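Alpha-fucosidase (Bifidobacterium bifidum, PDB 2EAB) probably hydrolyses alpha-1,2-linked L-fucose from glycans, this chain being the catalytic piece of a longer membrane-associated protein. Local coordinates at residues Ile475-Gly480 / Leu534-Ser539; Asn514-Tyr519 / Asp529-Leu534. All blocks are in the same frame, centred on the assembly; numbering follows the deposited sequence.

Helix 525-546 carries one side of both contacts. In interaction 1 its 534-539 turns meet the glycine-rich loop 475-480 mainly through charged and polar groups; in interaction 2 its 529-534 turns meet helix 507-520 chiefly through apolar side chains, with no hydrogen bond between them. The centres lie about 12 Å apart, and L534 serves both, one methyl facing the loop and the other the helix. Two further touches join them: I475 O on A533 CB at 3.5 Å, and L535 CD1 on Y516 CD1 at 3.7 Å. Interaction 1 lies away from the known metal sites, whereas in interaction 2 the Y516 side chain comes within about 3 Å, nearest atoms, of E520, a calcium-binding residue whose ion is not bound here.

Interaction 1. Residues Ile475-Gly480 / Leu534-Ser539; sequences IGEGEG and LLKEES
L534 opens the contact by laying its CD2 methyl beside CG2 of I475, 3.8 Å away, the two side chains pointing the same way. K536 is fully extended, CG anti to its backbone N (chi1 177°), and runs past the carbonyl of G476, its CD 3.4 Å from G476 O. That path delivers NZ to E477, whose chain is bent at chi2 (-52°) and so brings its carboxylate back to the helix. The salt bridge from K536 NZ to E477 OE2 is 2.7 Å and uses the syn lone pair, while a water donates to E477 OE1 and accepts from the same NZ, closing a small ring; D601 is a second acid for the lysine. E537 reaches straight into the loop, and both its oxygens take backbone N-H groups. OE1 accepts from G476 N at 2.9 Å on its anti lone pair (N-H...O 148°) and weakly from G478 N, and also pairs with R456; OE2 takes a weak bond of 3.1 Å from G480 N. The carboxylate lies so close to G478 that a side chain there would collide with OE2, and G476 and G480 hold backbone angles suited to glycine. Cut back to an alanine here, the E537 side chain would probably leave these three N-H groups without this acceptor and R456 without one carboxylate partner, freeing the loop to shift. L535 packs on M586 of helix 577-596 and E538 on L512 of helix 507-520. The whole is a buried carboxylate on a helix side gathering the amides of a glycine-rich loop, here joining the loop after helix 452-463 to helix 525-546 within the (alpha/alpha)6-barrel catalytic domain of family 95.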
loop_
_atom_site.group_PDB
_atom_site.type_symbol
_atom_site.label_atom_id
_atom_site.label_comp_id
_atom_site.label_asym_id
_atom_site.label_seq_id
_atom_site.Cartn_x
_atom_site.Cartn_y
_atom_site.Cartn_z
ATOM N N ILE A 475 17.894 11.315 -12.790
ATOM C CA ILE A 475 17.729 10.035 -12.128
ATOM C C ILE A 475 18.347 8.970 -13.030
ATOM O O ILE A 475 18.075 8.927 -14.241
ATOM C CB ILE A 475 16.248 9.721 -11.879
ATOM C CG1 ILE A 475 15.640 10.749 -10.916
ATOM C CG2 ILE A 475 16.093 8.310 -11.320
ATOM C CD1 ILE A 475 14.138 10.658 -10.776
ATOM N N GLY A 476 19.192 8.129 -12.443
ATOM C CA GLY A 476 19.893 7.103 -13.204
ATOM C C GLY A 476 21.366 7.391 -13.389
ATOM O O GLY A 476 22.162 6.469 -13.562
ATOM N N GLU A 477 21.725 8.674 -13.346
ATOM C CA GLU A 477 23.085 9.118 -13.654
ATOM C C GLU A 477 23.869 9.563 -12.426
ATOM O O GLU A 477 25.048 9.909 -12.529
ATOM C CB GLU A 477 23.058 10.244 -14.695
ATOM C CG GLU A 477 22.270 9.912 -15.958
ATOM C CD GLU A 477 22.688 8.601 -16.580
ATOM O OE1 GLU A 477 23.887 8.442 -16.892
ATOM O OE2 GLU A 477 21.815 7.724 -16.759
ATOM N N GLY A 478 23.221 9.539 -11.266
ATOM C CA GLY A 478 23.874 9.898 -10.010
ATOM C C GLY A 478 24.574 8.716 -9.367
ATOM O O GLY A 478 24.552 7.601 -9.894
ATOM N N GLU A 479 25.200 8.968 -8.221
ATOM C CA GLU A 479 25.962 7.941 -7.515
ATOM C C GLU A 479 25.114 7.065 -6.598
ATOM O O GLU A 479 25.588 6.045 -6.098
ATOM C CB GLU A 479 27.114 8.570 -6.734
ATOM C CG GLU A 479 28.203 9.120 -7.628
ATOM C CD GLU A 479 28.785 8.048 -8.531
ATOM O OE1 GLU A 479 29.303 7.037 -8.010
ATOM O OE2 GLU A 479 28.705 8.211 -9.768
ATOM N N GLY A 480 23.861 7.457 -6.389
ATOM C CA GLY A 480 22.976 6.688 -5.535
ATOM C C GLY A 480 22.127 7.538 -4.623
ATOM O O GLY A 480 22.492 8.655 -4.257
ATOM N N LEU A 534 15.542 4.536 -12.272
ATOM C CA LEU A 534 15.603 4.326 -10.822
ATOM C C LEU A 534 16.472 3.137 -10.442
ATOM O O LEU A 534 17.294 3.223 -9.524
ATOM C CB LEU A 534 14.202 4.143 -10.245
ATOM C CG LEU A 534 13.341 5.404 -10.152
ATOM C CD1 LEU A 534 11.873 5.049 -9.975
ATOM C CD2 LEU A 534 13.815 6.310 -9.021
ATOM N N LEU A 535 16.278 2.030 -11.154
ATOM C CA LEU A 535 17.009 0.799 -10.865
ATOM C C LEU A 535 18.486 0.919 -11.185
ATOM O O LEU A 535 19.315 0.369 -10.468
ATOM C CB LEU A 535 16.400 -0.383 -11.617
ATOM C CG LEU A 535 15.097 -0.918 -11.024
ATOM C CD1 LEU A 535 14.359 -1.763 -12.036
ATOM C CD2 LEU A 535 15.366 -1.715 -9.752
ATOM N N LYS A 536 18.802 1.633 -12.262
ATOM C CA LYS A 536 20.183 1.829 -12.680
ATOM C C LYS A 536 20.978 2.513 -11.566
ATOM O O LYS A 536 22.059 2.053 -11.189
ATOM C CB LYS A 536 20.222 2.674 -13.952
ATOM C CG LYS A 536 21.613 3.011 -14.461
ATOM C CD LYS A 536 21.523 3.920 -15.685
ATOM C CE LYS A 536 22.901 4.373 -16.143
ATOM N NZ LYS A 536 22.837 5.250 -17.350
ATOM N N GLU A 537 20.441 3.605 -11.029
ATOM C CA GLU A 537 21.170 4.361 -10.023
ATOM C C GLU A 537 21.219 3.639 -8.673
ATOM O O GLU A 537 22.244 3.689 -8.003
ATOM C CB GLU A 537 20.630 5.787 -9.885
ATOM C CG GLU A 537 21.314 6.594 -8.795
ATOM C CD GLU A 537 21.125 8.098 -8.917
ATOM O OE1 GLU A 537 20.648 8.601 -9.963
ATOM O OE2 GLU A 537 21.489 8.790 -7.951
ATOM N N GLU A 538 20.137 2.977 -8.266
ATOM C CA GLU A 538 20.187 2.238 -7.003
ATOM C C GLU A 538 21.091 1.004 -7.094
ATOM O O GLU A 538 21.756 0.643 -6.122
ATOM C CB GLU A 538 18.788 1.886 -6.487
ATOM C CG GLU A 538 18.770 1.383 -5.036
ATOM C CD GLU A 538 19.093 2.460 -4.004
ATOM O OE1 GLU A 538 19.229 3.645 -4.403
ATOM O OE2 GLU A 538 19.214 2.117 -2.801
ATOM N N SER A 539 21.123 0.357 -8.259
ATOM C CA SER A 539 22.037 -0.766 -8.468
ATOM C C SER A 539 23.484 -0.279 -8.472
ATOM O O SER A 539 24.350 -0.907 -7.862
ATOM C CB SER A 539 21.704 -1.531 -9.751
ATOM O OG SER A 539 20.416 -2.110 -9.656
HETATM O O HOH W 1 25.317 6.225 -18.204
#

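Interaction 2. Residues Asn514-Tyr519 / Asp529-Leu534. With EDO (1,2-ethanediol), chain G.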
loop_
_atom_site.group_PDB
_atom_site.type_symbol
_atom_site.label_atom_id
_atom_site.label_comp_id
_atom_site.label_asym_id
_atom_site.label_seq_id
_atom_site.Cartn_x
_atom_site.Cartn_y
_atom_site.Cartn_z
ATOM N N ASN A 514 7.971 -2.685 -6.046
ATOM C CA ASN A 514 6.623 -2.210 -6.359
ATOM C C ASN A 514 6.623 -1.344 -7.611
ATOM O O ASN A 514 5.702 -1.407 -8.425
ATOM C CB ASN A 514 6.039 -1.389 -5.204
ATOM C CG ASN A 514 5.796 -2.200 -3.951
ATOM O OD1 ASN A 514 4.660 -2.591 -3.657
ATOM N ND2 ASN A 514 6.843 -2.422 -3.185
ATOM N N VAL A 515 7.671 -0.540 -7.754
ATOM C CA VAL A 515 7.823 0.340 -8.907
ATOM C C VAL A 515 8.027 -0.476 -10.186
ATOM O O VAL A 515 7.344 -0.241 -11.186
ATOM C CB VAL A 515 8.961 1.373 -8.692
ATOM C CG1 VAL A 515 9.216 2.171 -9.956
ATOM C CG2 VAL A 515 8.613 2.312 -7.548
ATOM N N TYR A 516 8.950 -1.438 -10.153
ATOM C CA TYR A 516 9.210 -2.261 -11.331
ATOM C C TYR A 516 7.973 -3.052 -11.766
ATOM O O TYR A 516 7.767 -3.286 -12.962
ATOM C CB TYR A 516 10.420 -3.189 -11.130
ATOM C CG TYR A 516 10.725 -3.961 -12.392
ATOM C CD1 TYR A 516 11.281 -3.320 -13.493
ATOM C CD2 TYR A 516 10.406 -5.314 -12.511
ATOM C CE1 TYR A 516 11.530 -4.003 -14.679
ATOM C CE2 TYR A 516 10.659 -6.008 -13.702
ATOM C CZ TYR A 516 11.216 -5.338 -14.777
ATOM O OH TYR A 516 11.467 -5.997 -15.966
ATOM N N GLU A 517 7.149 -3.460 -10.804
ATOM C CA GLU A 517 5.917 -4.173 -11.134
ATOM C C GLU A 517 4.989 -3.373 -12.046
ATOM O O GLU A 517 4.232 -3.958 -12.818
ATOM C CB GLU A 517 5.182 -4.620 -9.874
ATOM C CG GLU A 517 5.931 -5.682 -9.101
ATOM C CD GLU A 517 5.032 -6.685 -8.427
ATOM O OE1 GLU A 517 3.897 -6.325 -8.043
ATOM O OE2 GLU A 517 5.461 -7.848 -8.283
ATOM N N ALA A 518 5.049 -2.045 -11.979
ATOM C CA ALA A 518 4.256 -1.230 -12.893
ATOM C C ALA A 518 4.596 -1.553 -14.342
ATOM O O ALA A 518 3.709 -1.549 -15.203
ATOM C CB ALA A 518 4.450 0.245 -12.608
ATOM N N TYR A 519 5.872 -1.828 -14.608
ATOM C CA TYR A 519 6.284 -2.297 -15.924
ATOM C C TYR A 519 5.931 -3.769 -16.167
ATOM O O TYR A 519 5.409 -4.115 -17.232
ATOM C CB TYR A 519 7.775 -2.055 -16.189
ATOM C CG TYR A 519 8.167 -2.556 -17.555
ATOM C CD1 TYR A 519 7.652 -1.941 -18.695
ATOM C CD2 TYR A 519 8.997 -3.663 -17.722
ATOM C CE1 TYR A 519 7.964 -2.388 -19.964
ATOM C CE2 TYR A 519 9.320 -4.126 -19.016
ATOM C CZ TYR A 519 8.793 -3.469 -20.115
ATOM O OH TYR A 519 9.089 -3.888 -21.391
ATOM N N ASP A 529 11.220 3.194 -19.099
ATOM C CA ASP A 529 12.285 4.193 -18.995
ATOM C C ASP A 529 12.447 4.717 -17.568
ATOM O O ASP A 529 13.566 4.863 -17.071
ATOM C CB ASP A 529 12.048 5.354 -19.961
ATOM C CG ASP A 529 12.362 4.993 -21.407
ATOM O OD1 ASP A 529 12.840 3.865 -21.670
ATOM O OD2 ASP A 529 12.139 5.857 -22.282
ATOM N N ARG A 530 11.321 4.970 -16.906
ATOM C CA ARG A 530 11.327 5.501 -15.540
ATOM C C ARG A 530 11.849 4.488 -14.533
ATOM O O ARG A 530 12.647 4.834 -13.656
ATOM C CB ARG A 530 9.930 5.968 -15.137
ATOM C CG ARG A 530 9.470 7.183 -15.906
ATOM C CD ARG A 530 8.012 7.443 -15.678
ATOM N NE ARG A 530 7.752 7.997 -14.350
ATOM C CZ ARG A 530 6.540 8.095 -13.811
ATOM N NH1 ARG A 530 5.477 7.656 -14.473
ATOM N NH2 ARG A 530 6.384 8.625 -12.606
ATOM N N VAL A 531 11.414 3.238 -14.650
ATOM C CA VAL A 531 11.839 2.222 -13.687
ATOM C C VAL A 531 13.298 1.850 -13.923
ATOM O O VAL A 531 14.043 1.603 -12.976
ATOM C CB VAL A 531 10.904 0.975 -13.644
ATOM C CG1 VAL A 531 9.457 1.394 -13.440
ATOM C CG2 VAL A 531 11.026 0.123 -14.901
ATOM N N TYR A 532 13.714 1.823 -15.186
ATOM C CA TYR A 532 15.114 1.572 -15.495
ATOM C C TYR A 532 16.021 2.638 -14.885
ATOM O O TYR A 532 17.046 2.312 -14.293
ATOM C CB TYR A 532 15.367 1.457 -17.003
ATOM C CG TYR A 532 16.841 1.345 -17.316
ATOM C CD1 TYR A 532 17.545 0.182 -17.014
ATOM C CD2 TYR A 532 17.543 2.411 -17.879
ATOM C CE1 TYR A 532 18.904 0.074 -17.267
ATOM C CE2 TYR A 532 18.912 2.309 -18.148
ATOM C CZ TYR A 532 19.580 1.136 -17.839
ATOM O OH TYR A 532 20.925 1.008 -18.085
ATOM N N ALA A 533 15.658 3.908 -15.051
ATOM C CA ALA A 533 16.459 4.991 -14.489
ATOM C C ALA A 533 16.634 4.821 -12.974
ATOM O O ALA A 533 17.745 4.920 -12.460
ATOM C CB ALA A 533 15.855 6.353 -14.832
ATOM N N LEU A 534 15.542 4.536 -12.272
ATOM C CA LEU A 534 15.603 4.326 -10.822
ATOM C C LEU A 534 16.472 3.137 -10.442
ATOM O O LEU A 534 17.294 3.223 -9.524
ATOM C CB LEU A 534 14.202 4.143 -10.245
ATOM C CG LEU A 534 13.341 5.404 -10.152
ATOM C CD1 LEU A 534 11.873 5.049 -9.975
ATOM C CD2 LEU A 534 13.815 6.310 -9.021
HETATM C C1 EDO G . 3.103 -10.050 -5.432
HETATM O O1 EDO G . 2.779 -11.145 -6.424
HETATM C C2 EDO G . 2.146 -8.845 -5.787
HETATM O O2 EDO G . 2.409 -8.481 -7.165
#
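E517 OE1, on the side of helix 507-520 turned from V531, accepts the 2.8 Å hydrogen bond of O2 of a 1,2-ethanediol, probably a crystallisation additive. Its partner oxygen OE2 is taken up by R820 in a salt bridge and by the amine of a bound Tris molecule, consistent with a pocket on that side, while the opposite side of the helix packs. There V531 is the centre of the contact. Its CG1 presses on V515, 3.5 Å from the carbonyl O and 3.6 Å from CG1, the two valines overlapping while running in opposite senses. With CG1 anti to the carbonyl carbon (chi1 -53°), CG2 falls between the backbone N and carbonyl carbon and meets Y516 CD1 at 3.7 Å and, more loosely, Y519 CB. Helices 507-520 and 525-546 form an antiparallel helical hairpin, of the kind that builds the (alpha/alpha)6 barrel; the axes of the short segments approach to 9.1 Å, with 148° between their N-to-C directions. L534, one turn after V531, adds CD1 at 3.9 Å from V515 CG1, the leucine and valine side chains crossing nearly perpendicularly. Beyond the pair, V515 also leans on V448 of helix 442-450, while Y516 packs against helix 577-596. Within helix 507-520, the OH of Y516 lies in plane at the edge of the Y519 ring.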